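Local atomic coordinates of exodeoxyribonuclease III (Methanosarcina mazei, PDB entry 5J8N), a protein that binds magnesium and is probably a DNA repair nuclease, with apurinic/apyrimidinic endonuclease and 3'-5' exonuclease activity on double-stranded DNA. Residues 67-72 against 109-114; 10-15 against 36-41. The protein carries 3 engineered substitutions. All coordinates share one frame; numbering follows the deposited sequence.

Contact 1: 67-72 against 109-114; sequences GYSGVG and NIYFPN
The backbones of 69-72 and 109-111 run nearly antiparallel, 165° apart, yet no clear hydrogen bond joins them, and their closest alpha carbons, CA of Val71 and CA of Tyr111, are 6.8 Å apart. Val71 points toward the other strand. Its CG1 branch reaches CB of Tyr111 at 3.7 Å, while CG2 meets the backbone oxygen O of Asn109 at 4.0 Å. With CG1 trans to the carbonyl carbon of its own residue, CG1 faces Tyr111 and CG2 faces Asn109. This is packing between the two beta sheets of the DNase I-like sandwich: strand 71-75 belongs to one sheet and strand 106-111 to the other. On the far side of strand 106-111, Ile110 turns away to helix 119-141. Ser69 approaches Tyr111 from the edge. Its OG lies in the plane of the ring, 3.4 Å from CD2, and is itself hydrogen-bonded to the carbonyl of Glu94. The Tyr111 side chain swings out opposite its backbone N (chi1 178°), which carries the ring past Val71 to Ser69. Tyr111 is a predicted active-site residue, and its side chain also touches Glu38 and Asp151. At the other end, ND2 of Asn109 comes within 2.8 Å of O of Gly72. The Asn109 amide is held from both ends: OD1 accepts from Gln37 NE2, and ND2 bonds to Thr73 OG1.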
loop_
_atom_site.group_PDB
_atom_site.type_symbol
_atom_site.label_atom_id
_atom_site.label_comp_id
_atom_site.label_asym_id
_atom_site.label_seq_id
_atom_site.Cartn_x
_atom_site.Cartn_y
_atom_site.Cartn_z
ATOM N N GLY A 67 -0.917 -1.747 19.064
ATOM C CA GLY A 67 0.143 -0.890 18.559
ATOM C C GLY A 67 0.913 -1.426 17.358
ATOM O O GLY A 67 2.122 -1.140 17.152
ATOM N N TYR A 68 0.249 -2.227 16.530
ATOM C CA TYR A 68 0.931 -2.971 15.504
ATOM C C TYR A 68 0.132 -2.990 14.241
ATOM O O TYR A 68 -1.058 -3.246 14.302
ATOM C CB TYR A 68 1.094 -4.411 16.024
ATOM C CG TYR A 68 1.861 -5.348 15.122
ATOM C CD1 TYR A 68 3.229 -5.180 14.947
ATOM C CD2 TYR A 68 1.221 -6.384 14.460
ATOM C CE1 TYR A 68 3.954 -6.007 14.093
ATOM C CE2 TYR A 68 1.945 -7.227 13.659
ATOM C CZ TYR A 68 3.292 -7.055 13.503
ATOM O OH TYR A 68 3.998 -7.936 12.705
ATOM N N SER A 69 0.787 -2.831 13.105
ATOM C CA SER A 69 0.165 -3.057 11.813
ATOM C C SER A 69 -1.124 -2.225 11.698
ATOM O O SER A 69 -1.161 -1.090 12.178
ATOM C CB SER A 69 -0.031 -4.574 11.651
ATOM O OG SER A 69 -0.562 -4.871 10.352
ATOM N N GLY A 70 -2.176 -2.735 11.071
ATOM C CA GLY A 70 -3.445 -2.021 10.886
ATOM C C GLY A 70 -3.466 -1.249 9.592
ATOM O O GLY A 70 -2.467 -0.631 9.165
ATOM N N VAL A 71 -4.613 -1.291 8.910
ATOM C CA VAL A 71 -4.796 -0.519 7.666
ATOM C C VAL A 71 -6.186 0.104 7.630
ATOM O O VAL A 71 -7.091 -0.365 8.331
ATOM C CB VAL A 71 -4.596 -1.361 6.377
ATOM C CG1 VAL A 71 -3.219 -1.977 6.306
ATOM C CG2 VAL A 71 -5.665 -2.443 6.216
ATOM N N GLY A 72 -6.350 1.176 6.845
ATOM C CA GLY A 72 -7.677 1.782 6.723
ATOM C C GLY A 72 -7.833 2.400 5.342
ATOM O O GLY A 72 -6.847 2.761 4.674
ATOM N N ASN A 109 -6.166 -3.002 -0.032
ATOM C CA ASN A 109 -5.251 -2.134 0.677
ATOM C C ASN A 109 -4.421 -2.998 1.631
ATOM O O ASN A 109 -5.007 -3.645 2.505
ATOM C CB ASN A 109 -6.077 -1.091 1.421
ATOM C CG ASN A 109 -5.225 -0.168 2.296
ATOM O OD1 ASN A 109 -4.010 -0.136 2.119
ATOM N ND2 ASN A 109 -5.860 0.629 3.178
ATOM N N ILE A 110 -3.121 -3.042 1.441
ATOM C CA ILE A 110 -2.291 -4.045 2.134
ATOM C C ILE A 110 -1.020 -3.487 2.747
ATOM O O ILE A 110 -0.298 -2.726 2.081
ATOM C CB ILE A 110 -1.909 -5.196 1.152
ATOM C CG1 ILE A 110 -3.171 -5.716 0.418
ATOM C CG2 ILE A 110 -1.187 -6.346 1.895
ATOM C CD1 ILE A 110 -2.864 -6.793 -0.616
ATOM N N TYR A 111 -0.765 -3.876 3.983
ATOM C CA TYR A 111 0.506 -3.630 4.653
ATOM C C TYR A 111 1.250 -4.967 4.664
ATOM O O TYR A 111 1.048 -5.804 5.548
ATOM C CB TYR A 111 0.268 -3.097 6.096
ATOM C CG TYR A 111 1.506 -2.854 6.885
ATOM C CD1 TYR A 111 2.616 -2.260 6.315
ATOM C CD2 TYR A 111 1.583 -3.252 8.210
ATOM C CE1 TYR A 111 3.807 -2.079 7.039
ATOM C CE2 TYR A 111 2.759 -3.004 8.966
ATOM C CZ TYR A 111 3.865 -2.427 8.347
ATOM O OH TYR A 111 5.034 -2.214 9.050
ATOM N N PHE A 112 2.082 -5.188 3.656
ATOM C CA PHE A 112 2.761 -6.503 3.573
ATOM C C PHE A 112 3.812 -6.593 4.683
ATOM O O PHE A 112 4.361 -5.559 5.119
ATOM C CB PHE A 112 3.437 -6.667 2.227
ATOM C CG PHE A 112 2.483 -6.868 1.070
ATOM C CD1 PHE A 112 1.969 -5.827 0.332
ATOM C CD2 PHE A 112 2.155 -8.166 0.706
ATOM C CE1 PHE A 112 1.089 -6.067 -0.753
ATOM C CE2 PHE A 112 1.327 -8.430 -0.367
ATOM C CZ PHE A 112 0.804 -7.350 -1.123
ATOM N N PRO A 113 4.074 -7.788 5.212
ATOM C CA PRO A 113 5.007 -7.913 6.341
ATOM C C PRO A 113 6.437 -7.475 6.033
ATOM O O PRO A 113 6.929 -7.620 4.921
ATOM C CB PRO A 113 4.972 -9.427 6.647
ATOM C CG PRO A 113 3.613 -9.885 6.025
ATOM C CD PRO A 113 3.473 -9.055 4.778
ATOM N N ASN A 114 7.062 -6.933 7.068
ATOM C CA ASN A 114 8.467 -6.718 6.989
ATOM C C ASN A 114 9.205 -7.935 7.507
ATOM O O ASN A 114 8.855 -8.510 8.538
ATOM C CB ASN A 114 8.855 -5.483 7.762
ATOM C CG ASN A 114 10.285 -5.143 7.555
ATOM O OD1 ASN A 114 11.147 -5.716 8.237
ATOM N ND2 ASN A 114 10.567 -4.259 6.576
#

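Contact 2: 10-15 against 36-41; sequences NVNGLR and VQETKV. With MG (magnesium ion), chain B.
Asn12 and Glu38 lie side by side and point the same way, their amide and carboxylate planes 51° apart. Together they grip the magnesium ion of the DNase I-like active site, just beyond the ends of parallel strands 3-10 and 33-37. Asn12 OD1 binds the metal at 2.1 Å and Glu38 OE1 takes an adjacent corner of the octahedron, so these two oxygens come within 2.9 Å of each other. Asn12 ND2 bonds to the Tyr208 hydroxyl, which would help keep OD1 turned to the metal. Four waters complete the shell. One of them also donates to Glu38 OE2, which would help fix the turn of the carboxylate. The extended Glu38 side chain (chi2 -179°) delivers OE1 to the ion. Asn10 stands in the second shell, its amide perpendicular to the Glu38 carboxylate. Its OD1 accepts from a metal-bound water and from Asn12 N, an Asx turn, while ND2 bonds to Asp151. Backbone bonds hold the two loops together: Val11 N to Gln37 O at 3.0 Å, Gly13 N to Glu38 O at 2.9 Å and Leu14 N to Thr39 O at 2.8 Å. The straight chain of Lys40 passes over Gly13. A water bridges Lys40 NZ, at 2.9 Å, to Asn12 OD1, at 3.2 Å.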
loop_
_atom_site.group_PDB
_atom_site.type_symbol
_atom_site.label_atom_id
_atom_site.label_comp_id
_atom_site.label_asym_id
_atom_site.label_seq_id
_atom_site.Cartn_x
_atom_site.Cartn_y
_atom_site.Cartn_z
ATOM N N ASN A 10 1.826 4.690 3.873
ATOM C CA ASN A 10 2.194 4.088 5.161
ATOM C C ASN A 10 2.578 5.222 6.102
ATOM O O ASN A 10 3.569 5.945 5.824
ATOM C CB ASN A 10 3.357 3.106 4.991
ATOM C CG ASN A 10 3.845 2.555 6.314
ATOM O OD1 ASN A 10 3.884 3.270 7.327
ATOM N ND2 ASN A 10 4.244 1.262 6.326
ATOM N N VAL A 11 1.748 5.416 7.120
ATOM C CA VAL A 11 1.845 6.574 7.994
ATOM C C VAL A 11 2.730 6.365 9.200
ATOM O O VAL A 11 3.010 7.302 9.948
ATOM C CB VAL A 11 0.458 7.030 8.463
ATOM C CG1 VAL A 11 -0.332 7.623 7.265
ATOM C CG2 VAL A 11 -0.344 5.950 9.136
ATOM N N ASN A 12 3.159 5.108 9.421
ATOM C CA ASN A 12 4.068 4.769 10.542
ATOM C C ASN A 12 3.488 5.189 11.904
ATOM O O ASN A 12 4.199 5.596 12.822
ATOM C CB ASN A 12 5.497 5.364 10.355
ATOM C CG ASN A 12 6.578 4.537 11.074
ATOM O OD1 ASN A 12 6.531 3.265 11.102
ATOM N ND2 ASN A 12 7.595 5.226 11.531
ATOM N N GLY A 13 2.187 4.945 12.046
ATOM C CA GLY A 13 1.415 5.295 13.209
ATOM C C GLY A 13 0.421 6.420 12.920
ATOM O O GLY A 13 0.810 7.601 12.701
ATOM N N LEU A 14 -0.875 6.086 12.908
ATOM C CA LEU A 14 -1.883 7.045 12.479
ATOM C C LEU A 14 -2.086 8.161 13.456
ATOM O O LEU A 14 -2.194 9.325 13.053
ATOM C CB LEU A 14 -3.221 6.292 12.230
ATOM C CG LEU A 14 -4.333 7.204 11.695
ATOM C CD1 LEU A 14 -3.947 7.864 10.364
ATOM C CD2 LEU A 14 -5.595 6.321 11.550
ATOM N N ARG A 15 -2.113 7.889 14.747
ATOM C CA ARG A 15 -2.265 8.938 15.740
ATOM C C ARG A 15 -1.175 9.987 15.582
ATOM O O ARG A 15 -1.456 11.205 15.538
ATOM C CB ARG A 15 -2.217 8.345 17.163
ATOM C CG ARG A 15 -2.481 9.403 18.249
ATOM C CD ARG A 15 -1.842 9.034 19.606
ATOM N NE ARG A 15 -0.419 8.809 19.397
ATOM C CZ ARG A 15 0.491 9.760 19.213
ATOM N NH1 ARG A 15 0.121 11.060 19.239
ATOM N NH2 ARG A 15 1.759 9.431 18.966
ATOM N N VAL A 36 -4.445 4.120 4.059
ATOM C CA VAL A 36 -3.330 4.241 5.008
ATOM C C VAL A 36 -2.918 2.848 5.446
ATOM O O VAL A 36 -3.758 1.921 5.629
ATOM C CB VAL A 36 -3.665 5.148 6.206
ATOM C CG1 VAL A 36 -3.818 6.611 5.736
ATOM C CG2 VAL A 36 -4.870 4.670 6.998
ATOM N N GLN A 37 -1.613 2.674 5.617
ATOM C CA GLN A 37 -1.047 1.443 6.199
ATOM C C GLN A 37 -0.257 1.756 7.442
ATOM O O GLN A 37 0.318 2.836 7.643
ATOM C CB GLN A 37 -0.167 0.682 5.210
ATOM C CG GLN A 37 -0.912 0.370 3.911
ATOM C CD GLN A 37 -0.757 1.480 2.900
ATOM O OE1 GLN A 37 0.290 2.134 2.845
ATOM N NE2 GLN A 37 -1.770 1.694 2.076
ATOM N N GLU A 38 -0.204 0.735 8.286
ATOM C CA GLU A 38 0.494 0.772 9.565
ATOM C C GLU A 38 -0.077 1.881 10.451
ATOM O O GLU A 38 0.594 2.802 10.907
ATOM C CB GLU A 38 2.021 0.886 9.455
ATOM C CG GLU A 38 2.647 0.433 10.786
ATOM C CD GLU A 38 4.108 0.503 10.837
ATOM O OE1 GLU A 38 4.730 1.233 10.045
ATOM O OE2 GLU A 38 4.676 -0.115 11.759
ATOM N N THR A 39 -1.346 1.706 10.790
ATOM C CA THR A 39 -2.038 2.662 11.630
ATOM C C THR A 39 -1.563 2.559 13.059
ATOM O O THR A 39 -1.628 3.519 13.838
ATOM C CB THR A 39 -3.567 2.452 11.613
ATOM O OG1 THR A 39 -3.836 1.149 12.182
ATOM C CG2 THR A 39 -4.091 2.542 10.170
ATOM N N LYS A 40 -1.154 1.364 13.482
ATOM C CA LYS A 40 -0.782 1.034 14.861
ATOM C C LYS A 40 -1.957 1.246 15.839
ATOM O O LYS A 40 -1.744 1.377 17.059
ATOM C CB LYS A 40 0.461 1.844 15.336
ATOM C CG LYS A 40 1.698 1.621 14.477
ATOM C CD LYS A 40 2.905 2.391 15.066
ATOM C CE LYS A 40 4.078 2.221 14.163
ATOM N NZ LYS A 40 5.315 2.977 14.661
ATOM N N VAL A 41 -3.186 1.227 15.313
ATOM C CA VAL A 41 -4.398 1.424 16.107
ATOM C C VAL A 41 -4.798 0.106 16.741
ATOM O O VAL A 41 -4.967 -0.902 16.006
ATOM C CB VAL A 41 -5.550 1.919 15.199
ATOM C CG1 VAL A 41 -6.887 1.773 15.904
ATOM C CG2 VAL A 41 -5.278 3.380 14.744
HETATM MG MG MG B . 6.733 1.641 9.853
HETATM O O HOH W 1 6.378 2.978 8.287
HETATM O O HOH W 2 7.796 1.931 13.697
HETATM O O HOH W 3 -1.584 5.260 16.053
HETATM O O HOH W 4 7.183 0.422 11.461
HETATM O O HOH W 5 8.695 1.952 9.544
HETATM O O HOH W 6 6.702 -0.023 8.497
#

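In the fold
From the N terminus, strand 3-10 leads to 10-15. Helices 14-18 and 22-27 follow, and strand 33-37 returns beside the first strand, where contact 2 closes the loop. The chain then passes through strand 57-61 to reach 67-72. Strands 71-75, 81-84 and 97-101 intervene before 109-114 closes contact 1. The two loops are in series and neither contains the other. Contact 2 joins neighbours within one sheet; contact 1 spans to the second sheet. They meet directly, since strands 71-75 and 33-37 are adjacent and Tyr111 OH lies 3.4 Å from Glu38 CD. The metal lies by the ends of strands 3-10 and 33-37, with Tyr111 from the second sheet close by.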